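Local coordinates for metallopeptidase containing co-catalytic metalloactive site (Shewanella denitrificans OS217, PDB 3B2Y), which probably acts as a metal-dependent hydrolase of the M14 metallocarboxypeptidase family, and here carries nickel at a site expected to hold zinc, at residues 170-173 / 178-181; 202-207 / 246-251. All blocks are in the same frame, centred on the assembly; numbering follows the deposited sequence.

Interaction 1 of 2, residues 170-173 / 178-181; sequences HEDV and TYVY. With NI (nickel (II) ion), chain C.
With chi1 at -170°, D172 holds its CG trans to the backbone N; its CB bond points toward strand 179-183, and this torsion lets OD2 meet Y179 OH. Y179 answers with chi1 near 60°: CG stands between the backbone N and the carbonyl carbon, and although the CB bond is not aimed at D172, the long phenol brings its hydroxyl there. Y179 OH donates to D172 OD2 at 2.7 Å, and OD2 accepts with its anti lone pair, the one turned away from OD1. OD2 lies at the edge of the ring and in its plane, while the carboxylate plane is turned 69° from the ring. Only this pair touches across the two segments. Tyrosine suits the place because it combines a flat apolar body with a polar end long enough to reach the acceptor; aspartate supplies a short, strong one.

Two residues before D172 the same strand serves the metal. H170 ND1 binds nickel at 2.2 Å, and H76 and E79 are its other protein ligands, the HxxE plus distant histidine set of M14 metallopeptidases. Water 1 coordinates the nickel. It also donates a hydrogen bond to E171 O at 2.7 Å, so the backbone beside the ligand helps to place it. E171 N bonds to E79 OE1 and thus steadies a second ligand. The CB bond of buried E171 points away from 178-181; its OE1 takes a salt bridge from R256 and a hydrogen bond with T247 OG1, and OE2 bonds to A81 N.

In the mixed sheet, strands 165-172 and 179-183 are not neighbours: strand 242-248 runs between them. Y179 therefore spans that strand, packing against E246, the predicted proton donor/acceptor, and against I222 of the outermost strand 221-223, while T178 and V180 meet L200 of helix 191-201.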
# COMPACT_ATOMS: atom_id res chain seq x y z
N HIS A 170 -4.45 0.95 0.43
CA HIS A 170 -5.24 1.77 1.32
C HIS A 170 -6.60 1.20 1.75
O HIS A 170 -7.09 0.14 1.31
CB HIS A 170 -5.48 3.14 0.64
CG HIS A 170 -4.24 4.00 0.54
ND1 HIS A 170 -4.11 5.21 1.19
CD2 HIS A 170 -3.10 3.83 -0.17
CE1 HIS A 170 -2.91 5.72 0.92
NE2 HIS A 170 -2.29 4.91 0.08
N GLU A 171 -7.25 1.94 2.62
CA GLU A 171 -8.61 1.63 2.98
C GLU A 171 -9.42 2.90 3.03
O GLU A 171 -8.91 3.98 3.31
CB GLU A 171 -8.71 0.95 4.34
CG GLU A 171 -7.80 -0.26 4.62
CD GLU A 171 -8.41 -1.16 5.71
OE1 GLU A 171 -9.32 -1.96 5.34
OE2 GLU A 171 -7.97 -1.10 6.91
N ASP A 172 -10.69 2.75 2.82
CA ASP A 172 -11.62 3.85 2.99
C ASP A 172 -12.47 3.51 4.21
O ASP A 172 -13.42 2.69 4.15
CB ASP A 172 -12.42 4.05 1.72
CG ASP A 172 -13.24 5.35 1.75
OD1 ASP A 172 -13.68 5.74 2.85
OD2 ASP A 172 -13.44 5.95 0.66
N VAL A 173 -12.16 4.17 5.32
CA VAL A 173 -12.55 3.66 6.65
C VAL A 173 -14.04 3.60 6.89
O VAL A 173 -14.53 2.75 7.64
CB VAL A 173 -11.83 4.44 7.81
CG1 VAL A 173 -12.34 5.88 7.90
CG2 VAL A 173 -12.02 3.74 9.14
N THR A 178 -15.91 -1.61 -2.08
CA THR A 178 -14.53 -1.46 -2.50
C THR A 178 -14.32 -0.76 -3.87
O THR A 178 -15.20 -0.69 -4.75
CB THR A 178 -13.85 -2.84 -2.51
OG1 THR A 178 -12.43 -2.69 -2.58
CG2 THR A 178 -14.35 -3.68 -3.73
N TYR A 179 -13.09 -0.26 -4.05
CA TYR A 179 -12.76 0.35 -5.33
C TYR A 179 -11.26 0.45 -5.44
O TYR A 179 -10.56 0.11 -4.50
CB TYR A 179 -13.47 1.71 -5.54
CG TYR A 179 -13.14 2.75 -4.51
CD1 TYR A 179 -13.76 2.77 -3.27
CD2 TYR A 179 -12.20 3.75 -4.79
CE1 TYR A 179 -13.45 3.73 -2.31
CE2 TYR A 179 -11.91 4.74 -3.85
CZ TYR A 179 -12.53 4.72 -2.61
OH TYR A 179 -12.21 5.69 -1.68
N VAL A 180 -10.81 0.85 -6.62
CA VAL A 180 -9.41 0.96 -6.92
C VAL A 180 -9.14 2.23 -7.73
O VAL A 180 -9.86 2.54 -8.69
CB VAL A 180 -8.91 -0.27 -7.70
CG1 VAL A 180 -9.61 -0.40 -9.11
CG2 VAL A 180 -7.44 -0.12 -7.88
N TYR A 181 -8.11 2.98 -7.35
CA TYR A 181 -7.58 4.02 -8.23
C TYR A 181 -6.58 3.38 -9.18
O TYR A 181 -5.77 2.59 -8.75
CB TYR A 181 -6.79 5.03 -7.42
CG TYR A 181 -7.56 5.88 -6.47
CD1 TYR A 181 -7.81 5.46 -5.17
CD2 TYR A 181 -8.00 7.12 -6.86
CE1 TYR A 181 -8.49 6.26 -4.30
CE2 TYR A 181 -8.65 7.95 -5.99
CZ TYR A 181 -8.91 7.53 -4.72
OH TYR A 181 -9.61 8.38 -3.88
NI NI C . -5.56 6.08 2.65
O HOH W 1 -7.65 5.78 1.72
O HOH W 2 -6.26 7.45 1.68

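Interaction 2 of 2, residues 202-207 / 246-251; sequences QYFKLA and ETPGQE
T247 meets F204 through its methyl while its hydroxyl is gripped from elsewhere: OG1 bonds to E171 OE1 and N260 ND2, and weakly to H170 O. A chi1 of 51° sets OG1 between the backbone N and the carbonyl carbon and swings CG2 out to 4.2 Å from F204 CE2. Threonine fits here by offering a polar branch to the buried carboxylate and an apolar one to the phenyl ring.

The main contact is the next residue. P248 lies over one face of the F204 ring in a CH-pi interaction, its CG 3.7 Å from the ring centroid and only 14° off the normal, and its CD reaches 3.5 Å from F204 CD2. The CH2 groups of a proline ring, mildly polarised by the adjacent amide N, suit an aromatic face. Y203 CB, from the same segment as F204, lies over the opposite face, offset toward the rim.

The side chains of E251 and F204 slide past each other in opposite directions. E251 CB lies 3.6 Å from F204 CE1, and the bend at chi2 folds the carboxylate back until OE2 reaches the ring edge, in plane, 3.9 Å from CD1, where the slightly positive ring hydrogens probably favour a carboxylate. P248 to E251 form a type I turn, its closing bond from E251 N to P248 O long and weak at 3.3 Å; the turn places proline and glutamate round the same ring.

F204 thus plugs the loop after helix 191-201 onto the end of strand 242-248, with A259 of helix 253-271 also touching its side chain and L200 of helix 191-201 against T247.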
# COMPACT_ATOMS: atom_id res chain seq x y z
N GLN A 202 -14.02 -10.05 -5.39
CA GLN A 202 -14.24 -11.39 -4.83
C GLN A 202 -14.61 -11.31 -3.33
O GLN A 202 -15.28 -12.19 -2.79
CB GLN A 202 -12.99 -12.30 -4.97
CG GLN A 202 -12.33 -12.45 -6.36
CD GLN A 202 -10.84 -12.89 -6.28
OE1 GLN A 202 -10.01 -12.37 -5.47
NE2 GLN A 202 -10.47 -13.83 -7.16
N TYR A 203 -14.17 -10.23 -2.67
CA TYR A 203 -14.34 -10.05 -1.24
C TYR A 203 -15.48 -9.10 -0.84
O TYR A 203 -16.17 -9.33 0.15
CB TYR A 203 -13.02 -9.59 -0.61
CG TYR A 203 -12.00 -10.69 -0.59
CD1 TYR A 203 -11.95 -11.61 0.46
CD2 TYR A 203 -11.11 -10.85 -1.64
CE1 TYR A 203 -11.00 -12.66 0.45
CE2 TYR A 203 -10.17 -11.87 -1.66
CZ TYR A 203 -10.11 -12.77 -0.62
OH TYR A 203 -9.17 -13.79 -0.66
N PHE A 204 -15.65 -8.01 -1.60
CA PHE A 204 -16.63 -6.96 -1.27
C PHE A 204 -17.37 -6.51 -2.51
O PHE A 204 -16.91 -6.75 -3.62
CB PHE A 204 -15.95 -5.73 -0.63
CG PHE A 204 -15.04 -6.07 0.51
CD1 PHE A 204 -15.58 -6.48 1.73
CD2 PHE A 204 -13.67 -6.00 0.36
CE1 PHE A 204 -14.73 -6.81 2.80
CE2 PHE A 204 -12.81 -6.32 1.43
CZ PHE A 204 -13.37 -6.76 2.64
N LYS A 205 -18.52 -5.89 -2.31
CA LYS A 205 -19.27 -5.26 -3.39
C LYS A 205 -18.48 -4.04 -3.84
O LYS A 205 -17.87 -3.34 -3.00
CB LYS A 205 -20.69 -4.87 -2.95
CG LYS A 205 -21.68 -6.03 -3.07
N LEU A 206 -18.44 -3.87 -5.16
CA LEU A 206 -17.82 -2.72 -5.82
C LEU A 206 -18.64 -1.47 -5.58
O LEU A 206 -19.91 -1.50 -5.66
CB LEU A 206 -17.76 -2.92 -7.35
CG LEU A 206 -16.91 -4.09 -7.82
CD1 LEU A 206 -16.86 -4.08 -9.33
CD2 LEU A 206 -15.50 -4.06 -7.17
N ALA A 207 -17.94 -0.36 -5.39
CA ALA A 207 -18.59 0.93 -5.34
C ALA A 207 -19.08 1.34 -6.71
O ALA A 207 -18.30 1.35 -7.66
CB ALA A 207 -17.69 1.97 -4.80
N GLU A 246 -8.54 0.32 -2.34
CA GLU A 246 -9.27 0.86 -1.20
C GLU A 246 -10.24 -0.21 -0.69
O GLU A 246 -11.34 -0.38 -1.28
CB GLU A 246 -10.07 2.08 -1.63
CG GLU A 246 -9.23 3.30 -2.04
CD GLU A 246 -8.71 4.09 -0.85
OE1 GLU A 246 -9.00 3.72 0.31
OE2 GLU A 246 -7.99 5.09 -1.09
N THR A 247 -9.84 -0.92 0.37
CA THR A 247 -10.78 -1.83 1.06
C THR A 247 -11.69 -1.04 2.04
O THR A 247 -11.30 0.02 2.58
CB THR A 247 -10.02 -3.01 1.72
OG1 THR A 247 -8.93 -2.52 2.52
CG2 THR A 247 -9.45 -3.99 0.64
N PRO A 248 -12.94 -1.51 2.25
CA PRO A 248 -13.91 -0.83 3.11
C PRO A 248 -13.66 -1.06 4.59
O PRO A 248 -13.67 -2.22 5.05
CB PRO A 248 -15.24 -1.48 2.71
CG PRO A 248 -14.86 -2.80 2.08
CD PRO A 248 -13.48 -2.71 1.60
N GLY A 249 -13.49 0.01 5.35
CA GLY A 249 -13.14 -0.12 6.77
C GLY A 249 -14.27 -0.55 7.70
O GLY A 249 -14.03 -0.92 8.88
N GLN A 250 -15.49 -0.47 7.19
CA GLN A 250 -16.67 -0.87 7.96
C GLN A 250 -16.97 -2.35 7.84
O GLN A 250 -17.96 -2.80 8.35
CB GLN A 250 -17.89 -0.03 7.53
CG GLN A 250 -17.73 1.41 7.96
CD GLN A 250 -17.45 1.52 9.44
OE1 GLN A 250 -18.26 1.07 10.27
NE2 GLN A 250 -16.28 2.06 9.80
N GLU A 251 -16.10 -3.08 7.14
CA GLU A 251 -16.23 -4.50 6.98
C GLU A 251 -15.25 -5.25 7.91
O GLU A 251 -14.52 -4.62 8.67
CB GLU A 251 -16.04 -4.87 5.50
CG GLU A 251 -17.36 -4.83 4.71
CD GLU A 251 -18.30 -6.02 5.04
OE1 GLU A 251 -18.75 -6.14 6.20
OE2 GLU A 251 -18.58 -6.85 4.14

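In the fold
Both interactions use the same sheet: strand 242-248, which supplies residues to interaction 2, separates the two strands joined in interaction 1. Backbone bonds tie them together, D172 N to T247 O and T178 N to K205 O, each 2.8 Å. Their chemistry follows their place. Interaction 1, on the strand that also carries a metal ligand, is small and only partly buried, and rests on a single charged hydrogen bond. Interaction 2 is buried, larger and almost wholly apolar, fastening a loop to the strand end, with E251 at its margin. Side chains join the two as well, since E171 belongs to one and its partner T247 to the other.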